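PDB 5CI5: extracellular solute-binding protein family 1 from Pseudothermotoga lettingae, which probably captures sugars for uptake by an ABC transporter and here holds alpha-D-tagatose in its pocket. Local coordinates for residues I27-G30 with G31-E35; P338-R342 with M343-K347; T92-K96 with G97-P101. All coordinates share one frame; numbering follows the deposited sequence.

Interaction 1 (I27-G30 with G31-E35); sequences IWIG and GQVAE. With T6T (alpha-D-tagatopyranose), chain C.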
# COMPACT_ATOMS: atom_id res chain seq x y z
N ILE A 27 -0.85 15.48 15.19
CA ILE A 27 -1.12 14.44 14.20
C ILE A 27 0.16 14.02 13.48
O ILE A 27 0.95 14.86 13.08
CB ILE A 27 -2.20 14.88 13.17
CG1 ILE A 27 -2.55 13.73 12.20
CG2 ILE A 27 -1.80 16.13 12.38
CD1 ILE A 27 -3.73 14.02 11.25
N TRP A 28 0.36 12.71 13.35
CA TRP A 28 1.44 12.16 12.56
C TRP A 28 0.88 11.57 11.29
O TRP A 28 0.04 10.66 11.35
CB TRP A 28 2.19 11.08 13.33
CG TRP A 28 3.06 11.63 14.39
CD1 TRP A 28 3.11 12.92 14.83
CD2 TRP A 28 4.05 10.91 15.14
NE1 TRP A 28 4.08 13.05 15.83
CE2 TRP A 28 4.66 11.82 16.02
CE3 TRP A 28 4.47 9.57 15.14
CZ2 TRP A 28 5.67 11.44 16.90
CZ3 TRP A 28 5.48 9.21 16.02
CH2 TRP A 28 6.06 10.13 16.88
N ILE A 29 1.37 12.07 10.15
CA ILE A 29 0.94 11.62 8.84
C ILE A 29 2.12 10.91 8.21
O ILE A 29 3.21 11.46 8.10
CB ILE A 29 0.47 12.78 7.96
CG1 ILE A 29 -0.63 13.55 8.69
CG2 ILE A 29 -0.03 12.27 6.61
CD1 ILE A 29 -1.01 14.86 8.06
N GLY A 30 1.87 9.66 7.81
CA GLY A 30 2.93 8.81 7.32
C GLY A 30 2.60 8.10 6.02
O GLY A 30 1.44 7.88 5.69
N GLY A 31 3.65 7.77 5.29
CA GLY A 31 3.51 7.04 4.05
C GLY A 31 3.64 7.97 2.88
O GLY A 31 3.94 9.16 3.02
N GLN A 32 3.39 7.44 1.69
CA GLN A 32 3.60 8.22 0.48
C GLN A 32 2.71 9.48 0.42
O GLN A 32 3.12 10.46 -0.18
CB GLN A 32 3.36 7.34 -0.74
CG GLN A 32 4.26 6.15 -0.83
CD GLN A 32 3.68 4.88 -0.24
OE1 GLN A 32 2.83 4.89 0.67
NE2 GLN A 32 4.15 3.75 -0.76
N VAL A 33 1.54 9.46 1.05
CA VAL A 33 0.62 10.59 0.96
C VAL A 33 1.15 11.79 1.76
O VAL A 33 0.69 12.91 1.59
CB VAL A 33 -0.81 10.17 1.45
CG1 VAL A 33 -0.96 10.28 2.94
CG2 VAL A 33 -1.88 11.01 0.77
N ALA A 34 2.14 11.56 2.61
CA ALA A 34 2.73 12.65 3.37
C ALA A 34 3.53 13.59 2.46
O ALA A 34 3.89 14.68 2.87
CB ALA A 34 3.61 12.11 4.50
N GLU A 35 3.77 13.19 1.20
CA GLU A 35 4.44 14.10 0.26
C GLU A 35 3.55 15.25 -0.19
O GLU A 35 4.06 16.24 -0.72
CB GLU A 35 4.94 13.33 -0.97
CG GLU A 35 5.90 12.23 -0.60
CD GLU A 35 6.55 11.55 -1.80
OE1 GLU A 35 6.47 12.09 -2.93
OE2 GLU A 35 7.14 10.48 -1.60
O3 T6T C . -1.03 0.48 0.11
C3 T6T C . -0.51 1.37 1.10
C4 T6T C . -0.03 0.55 2.29
O4 T6T C . -1.09 -0.30 2.76
C5 T6T C . 1.16 -0.27 1.85
O5 T6T C . 1.66 -1.05 2.94
C6 T6T C . 2.25 0.64 1.29
O6 T6T C . 1.72 1.36 0.18
C2 T6T C . 0.60 2.18 0.50
O2 T6T C . 1.00 3.19 1.43
C1 T6T C . 0.15 2.87 -0.80
O1 T6T C . -0.98 3.65 -0.66
O HOH W 1 0.48 7.25 2.84
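I29 has CG1 set beside its backbone N (chi1 -55°), which leaves CG2 reaching forward to the turn that follows, where V33 and A34 meet it. The methyl groups involved touch lightly: I29 CG2 lies 4.2 Å from A34 CB and 4.3 Å from V33 CG1. A34 CB also comes up against the backbone, 3.7 Å from I29 O, so the short 3-10 turn folds back under the end of strand 25-30. A34 N bonds to G31 O at 3.0 Å, within the turn. A water bridges the bend, donating to G30 O at 3.1 Å and accepting from V33 N at 3.0 Å. At phi 102° any CB on G31 would collide with G30 O, so only glycine fits easily. Q32 leaves the backbone away from the strand, and its chain bends at chi2 (94°) to bring the amide to the sugar. There Q32 OE1 accepts a short hydrogen bond from O2 of the tagatose, 2.6 Å away, while Q32 NE2 donates to D248 OD2, a second-shell bond that fixes which end of the amide faces the ligand. With an alanine in place of Q32, the sugar O2 would probably lose this acceptor and D248 its amide donor. W267, also of the pocket, touches the Q32 side chain, and D85 and W301 are also hydrogen-bonded to the sugar. The loop that follows parallel strand 25-30 thus lines the sugar site, consistent with the ligand pocket of a two-domain solute-binding protein of this family.

Interaction 2 (P338-R342 with M343-K347); sequences PMPTR and MDVCK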
# COMPACT_ATOMS: atom_id res chain seq x y z
N PRO A 338 -5.40 9.50 -3.14
CA PRO A 338 -5.73 8.08 -3.35
C PRO A 338 -7.24 7.83 -3.27
O PRO A 338 -8.03 8.77 -3.36
CB PRO A 338 -5.00 7.36 -2.20
CG PRO A 338 -4.11 8.40 -1.56
CD PRO A 338 -4.76 9.72 -1.83
N MSE A 339 -7.64 6.58 -3.08
CA MSE A 339 -9.04 6.25 -3.06
C MSE A 339 -9.68 6.59 -1.72
O MSE A 339 -9.15 6.22 -0.66
CB MSE A 339 -9.23 4.76 -3.35
CG MSE A 339 -10.66 4.30 -3.40
SE MSE A 339 -10.67 2.47 -4.06
CE MSE A 339 -12.36 1.91 -3.40
N PRO A 340 -10.82 7.30 -1.75
CA PRO A 340 -11.51 7.56 -0.49
C PRO A 340 -11.99 6.26 0.13
O PRO A 340 -12.43 5.37 -0.59
CB PRO A 340 -12.72 8.44 -0.90
CG PRO A 340 -12.41 8.96 -2.31
CD PRO A 340 -11.44 7.99 -2.91
N THR A 341 -11.91 6.17 1.45
CA THR A 341 -12.56 5.08 2.18
C THR A 341 -14.09 5.26 2.23
O THR A 341 -14.78 4.31 2.55
CB THR A 341 -12.04 4.96 3.60
OG1 THR A 341 -12.25 6.20 4.31
CG2 THR A 341 -10.56 4.62 3.57
N ARG A 342 -14.59 6.46 1.92
CA ARG A 342 -16.04 6.72 1.87
C ARG A 342 -16.64 6.38 0.50
O ARG A 342 -16.21 6.90 -0.52
CB ARG A 342 -16.35 8.18 2.16
CG ARG A 342 -15.99 8.70 3.56
CD ARG A 342 -16.38 10.17 3.67
NE ARG A 342 -17.84 10.29 3.68
CZ ARG A 342 -18.60 10.55 4.74
NH1 ARG A 342 -18.07 10.79 5.94
NH2 ARG A 342 -19.92 10.58 4.59
N MSE A 343 -17.68 5.55 0.52
CA MSE A 343 -18.40 5.13 -0.68
C MSE A 343 -19.06 6.33 -1.35
O MSE A 343 -18.96 6.49 -2.57
CB MSE A 343 -19.44 4.08 -0.35
CG MSE A 343 -18.83 2.76 0.00
SE MSE A 343 -20.14 1.34 0.11
CE MSE A 343 -20.95 1.86 1.78
N ASP A 344 -19.72 7.18 -0.57
CA ASP A 344 -20.44 8.31 -1.17
C ASP A 344 -19.48 9.23 -1.94
O ASP A 344 -19.83 9.66 -3.03
CB ASP A 344 -21.28 9.08 -0.15
CG ASP A 344 -20.51 9.51 1.11
OD1 ASP A 344 -19.27 9.37 1.20
OD2 ASP A 344 -21.21 10.04 2.03
N VAL A 345 -18.27 9.50 -1.43
CA VAL A 345 -17.32 10.30 -2.20
C VAL A 345 -16.86 9.60 -3.48
O VAL A 345 -16.72 10.24 -4.54
CB VAL A 345 -16.10 10.66 -1.33
CG1 VAL A 345 -15.09 11.42 -2.11
CG2 VAL A 345 -16.55 11.49 -0.14
N CYS A 346 -16.59 8.30 -3.38
CA CYS A 346 -16.19 7.54 -4.55
C CYS A 346 -17.25 7.62 -5.65
O CYS A 346 -16.92 7.71 -6.83
CB CYS A 346 -15.93 6.08 -4.19
SG CYS A 346 -14.38 5.81 -3.24
N LYS A 347 -18.51 7.59 -5.24
CA LYS A 347 -19.63 7.46 -6.16
C LYS A 347 -20.05 8.82 -6.70
O LYS A 347 -20.52 8.92 -7.84
CB LYS A 347 -20.82 6.78 -5.47
CG LYS A 347 -20.58 5.32 -5.10
CD LYS A 347 -21.61 4.85 -4.10
CE LYS A 347 -21.33 3.42 -3.62
NZ LYS A 347 -22.36 3.02 -2.61
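R342 sits at the N-cap of helix 343-348 and reaches forward along its first turn to grip D344. Its CB lies 3.3 Å from D344 OD1, CG passes the same oxygen at 4.1 Å, and CD packs 4.0 Å from V345 CG2. The chain then bends at chi3 (70°), turning the guanidinium side-on, so that CZ carries an edge facing the D344 carboxylate in plane. NE donates to D344 OD1 at 3.0 Å, and NH2 donates almost straight to D344 OD2 at 2.9 Å. Both oxygens use their syn lone pairs, and the two planes are nearly coplanar, 13° apart: a bidentate salt bridge. The remaining nitrogen, NH1, turns to E110 and the carbonyl of T323, so the buried charge has two acidic partners. R342 O accepts the first helical bond, from C346 N at 3.2 Å. Ahead of the cap, P340 lays its ring on the helix, with CG 3.6 Å from V345 CG1 and CD 3.7 Å from C346 SG. Strand 339-340 pairs antiparallel with strand 128-138. P340 rests on W328 and V332 of helix 325-335, selenomethionine M339 reaches W357 and F361 of helix 355-363, and V345 and C346 pack helix 343-348 on F325 and F361.

Interaction 3 (T92-K96 with G97-P101); sequences TFAEK and GWLEP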
# COMPACT_ATOMS: atom_id res chain seq x y z
N THR A 92 -1.66 -5.28 15.39
CA THR A 92 -0.41 -5.37 16.13
C THR A 92 -0.41 -4.41 17.33
O THR A 92 -0.10 -4.80 18.48
CB THR A 92 0.78 -5.05 15.22
OG1 THR A 92 0.80 -5.98 14.14
CG2 THR A 92 2.09 -5.11 15.95
N PHE A 93 -0.77 -3.15 17.09
CA PHE A 93 -0.73 -2.16 18.18
C PHE A 93 -1.84 -2.39 19.19
O PHE A 93 -1.64 -2.21 20.40
CB PHE A 93 -0.84 -0.73 17.64
CG PHE A 93 0.22 -0.34 16.64
CD1 PHE A 93 1.46 -0.96 16.58
CD2 PHE A 93 -0.05 0.68 15.74
CE1 PHE A 93 2.40 -0.58 15.62
CE2 PHE A 93 0.89 1.07 14.80
CZ PHE A 93 2.12 0.44 14.76
N ALA A 94 -3.03 -2.78 18.72
CA ALA A 94 -4.20 -2.96 19.58
C ALA A 94 -3.98 -4.10 20.57
O ALA A 94 -4.43 -4.04 21.71
CB ALA A 94 -5.46 -3.23 18.73
N GLU A 95 -3.28 -5.13 20.12
CA GLU A 95 -3.02 -6.32 20.93
C GLU A 95 -2.20 -5.96 22.17
O GLU A 95 -2.33 -6.60 23.22
CB GLU A 95 -2.32 -7.39 20.11
CG GLU A 95 -2.18 -8.74 20.84
CD GLU A 95 -1.00 -8.84 21.77
OE1 GLU A 95 0.03 -8.18 21.52
OE2 GLU A 95 -1.09 -9.57 22.79
N LYS A 96 -1.39 -4.92 22.04
CA LYS A 96 -0.52 -4.49 23.12
C LYS A 96 -1.19 -3.49 24.07
O LYS A 96 -0.60 -3.12 25.09
CB LYS A 96 0.75 -3.85 22.55
CG LYS A 96 1.61 -4.84 21.79
CD LYS A 96 2.84 -4.24 21.23
CE LYS A 96 3.78 -5.34 20.72
NZ LYS A 96 4.30 -6.17 21.85
N GLY A 97 -2.40 -3.05 23.75
CA GLY A 97 -3.06 -2.02 24.52
C GLY A 97 -2.63 -0.60 24.16
O GLY A 97 -2.85 0.32 24.92
N TRP A 98 -1.98 -0.44 23.01
CA TRP A 98 -1.41 0.86 22.65
C TRP A 98 -2.43 1.81 22.04
O TRP A 98 -2.14 3.02 21.91
CB TRP A 98 -0.28 0.65 21.65
CG TRP A 98 0.98 0.07 22.23
CD1 TRP A 98 1.29 -0.13 23.54
CD2 TRP A 98 2.11 -0.38 21.47
NE1 TRP A 98 2.54 -0.68 23.64
CE2 TRP A 98 3.07 -0.85 22.39
CE3 TRP A 98 2.40 -0.45 20.10
CZ2 TRP A 98 4.31 -1.35 21.98
CZ3 TRP A 98 3.65 -0.94 19.71
CH2 TRP A 98 4.57 -1.41 20.65
N LEU A 99 -3.58 1.29 21.64
CA LEU A 99 -4.60 2.08 20.94
C LEU A 99 -5.93 2.21 21.70
O LEU A 99 -6.44 1.27 22.29
CB LEU A 99 -4.90 1.47 19.56
CG LEU A 99 -3.72 1.36 18.60
CD1 LEU A 99 -4.22 0.83 17.25
CD2 LEU A 99 -2.96 2.66 18.38
N GLU A 100 -6.47 3.42 21.67
CA GLU A 100 -7.81 3.70 22.20
C GLU A 100 -8.86 3.05 21.31
O GLU A 100 -8.80 3.18 20.09
CB GLU A 100 -8.02 5.21 22.25
CG GLU A 100 -9.36 5.66 22.83
CD GLU A 100 -9.43 5.60 24.33
OE1 GLU A 100 -8.46 5.17 25.00
OE2 GLU A 100 -10.47 6.04 24.87
N PRO A 101 -9.84 2.33 21.90
CA PRO A 101 -10.91 1.78 21.06
C PRO A 101 -11.74 2.90 20.44
O PRO A 101 -11.89 3.98 21.02
CB PRO A 101 -11.76 0.95 22.04
CG PRO A 101 -11.52 1.60 23.36
CD PRO A 101 -10.07 2.04 23.32
O HOH W 2 -5.10 -1.20 22.24
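G97 N donates to A94 O at 3.0 Å and W98 N to F93 O at 3.2 Å, the paired bonds of a Schellman motif that ends helix 89-95. The first donor stands well above the plane of its carbonyl. The second meets F93 O from one face of the carbonyl plane while K96 N reaches the same oxygen from the other, so this acceptor is gripped twice. G97 makes the reversal with a positive phi of 81°, where a CB would collide with K96 O. A water carries the polar network one residue further, donating to A94 O and accepting from L99 N, 3.0 Å away. Outward from these bonds, the side chains fold over the turn. F93 and W98, the residues joined by the W98 N to F93 O bond, meet with F93 CD1 3.7 Å from W98 CE3, at the edge of the indole. The ring planes stand 38° apart, an oblique pairing. K96 runs alongside W98 pointing the same way. Its chain, extended through chi2 and chi3, lays CD over one face, 3.4 Å from the centroid of the six-membered ring in a CH-pi contact, then turns at chi4 (-67°) so that the charged end leads away. K96 CB also lies near the five-membered part of the indole. L99 CG packs 3.7 Å from F93 CB. The turn lies between helix 62-75 and the sheet: F93 touches L69, and W98 touches L73 and Q74, all on that helix, while A94 and L99 rest on Y130 of strand 128-138, and the backbone of W98 bonds to S307 just past strand 298-304.

Overall arrangement
Interactions 1 and 2 are buried and touch through packing of V33 CG2 on P338 CD at 4.1 Å, whereas interaction 3 is partly exposed, its nearest atoms about 9 Å from interaction 1 and 16 Å from interaction 2. Interactions 1 and 2 belong to the same mixed sheet, and interaction 3 leans on strand 128-138 of that sheet from the end of helix 89-95. Their chemistry follows their place: 27-35 delivers an amide to the sugar, 338-347 starts a helix with a salt bridge beside its first turn, and 92-101 ends one with backbone bonds and an indole partly covered by a lysine chain at the surface.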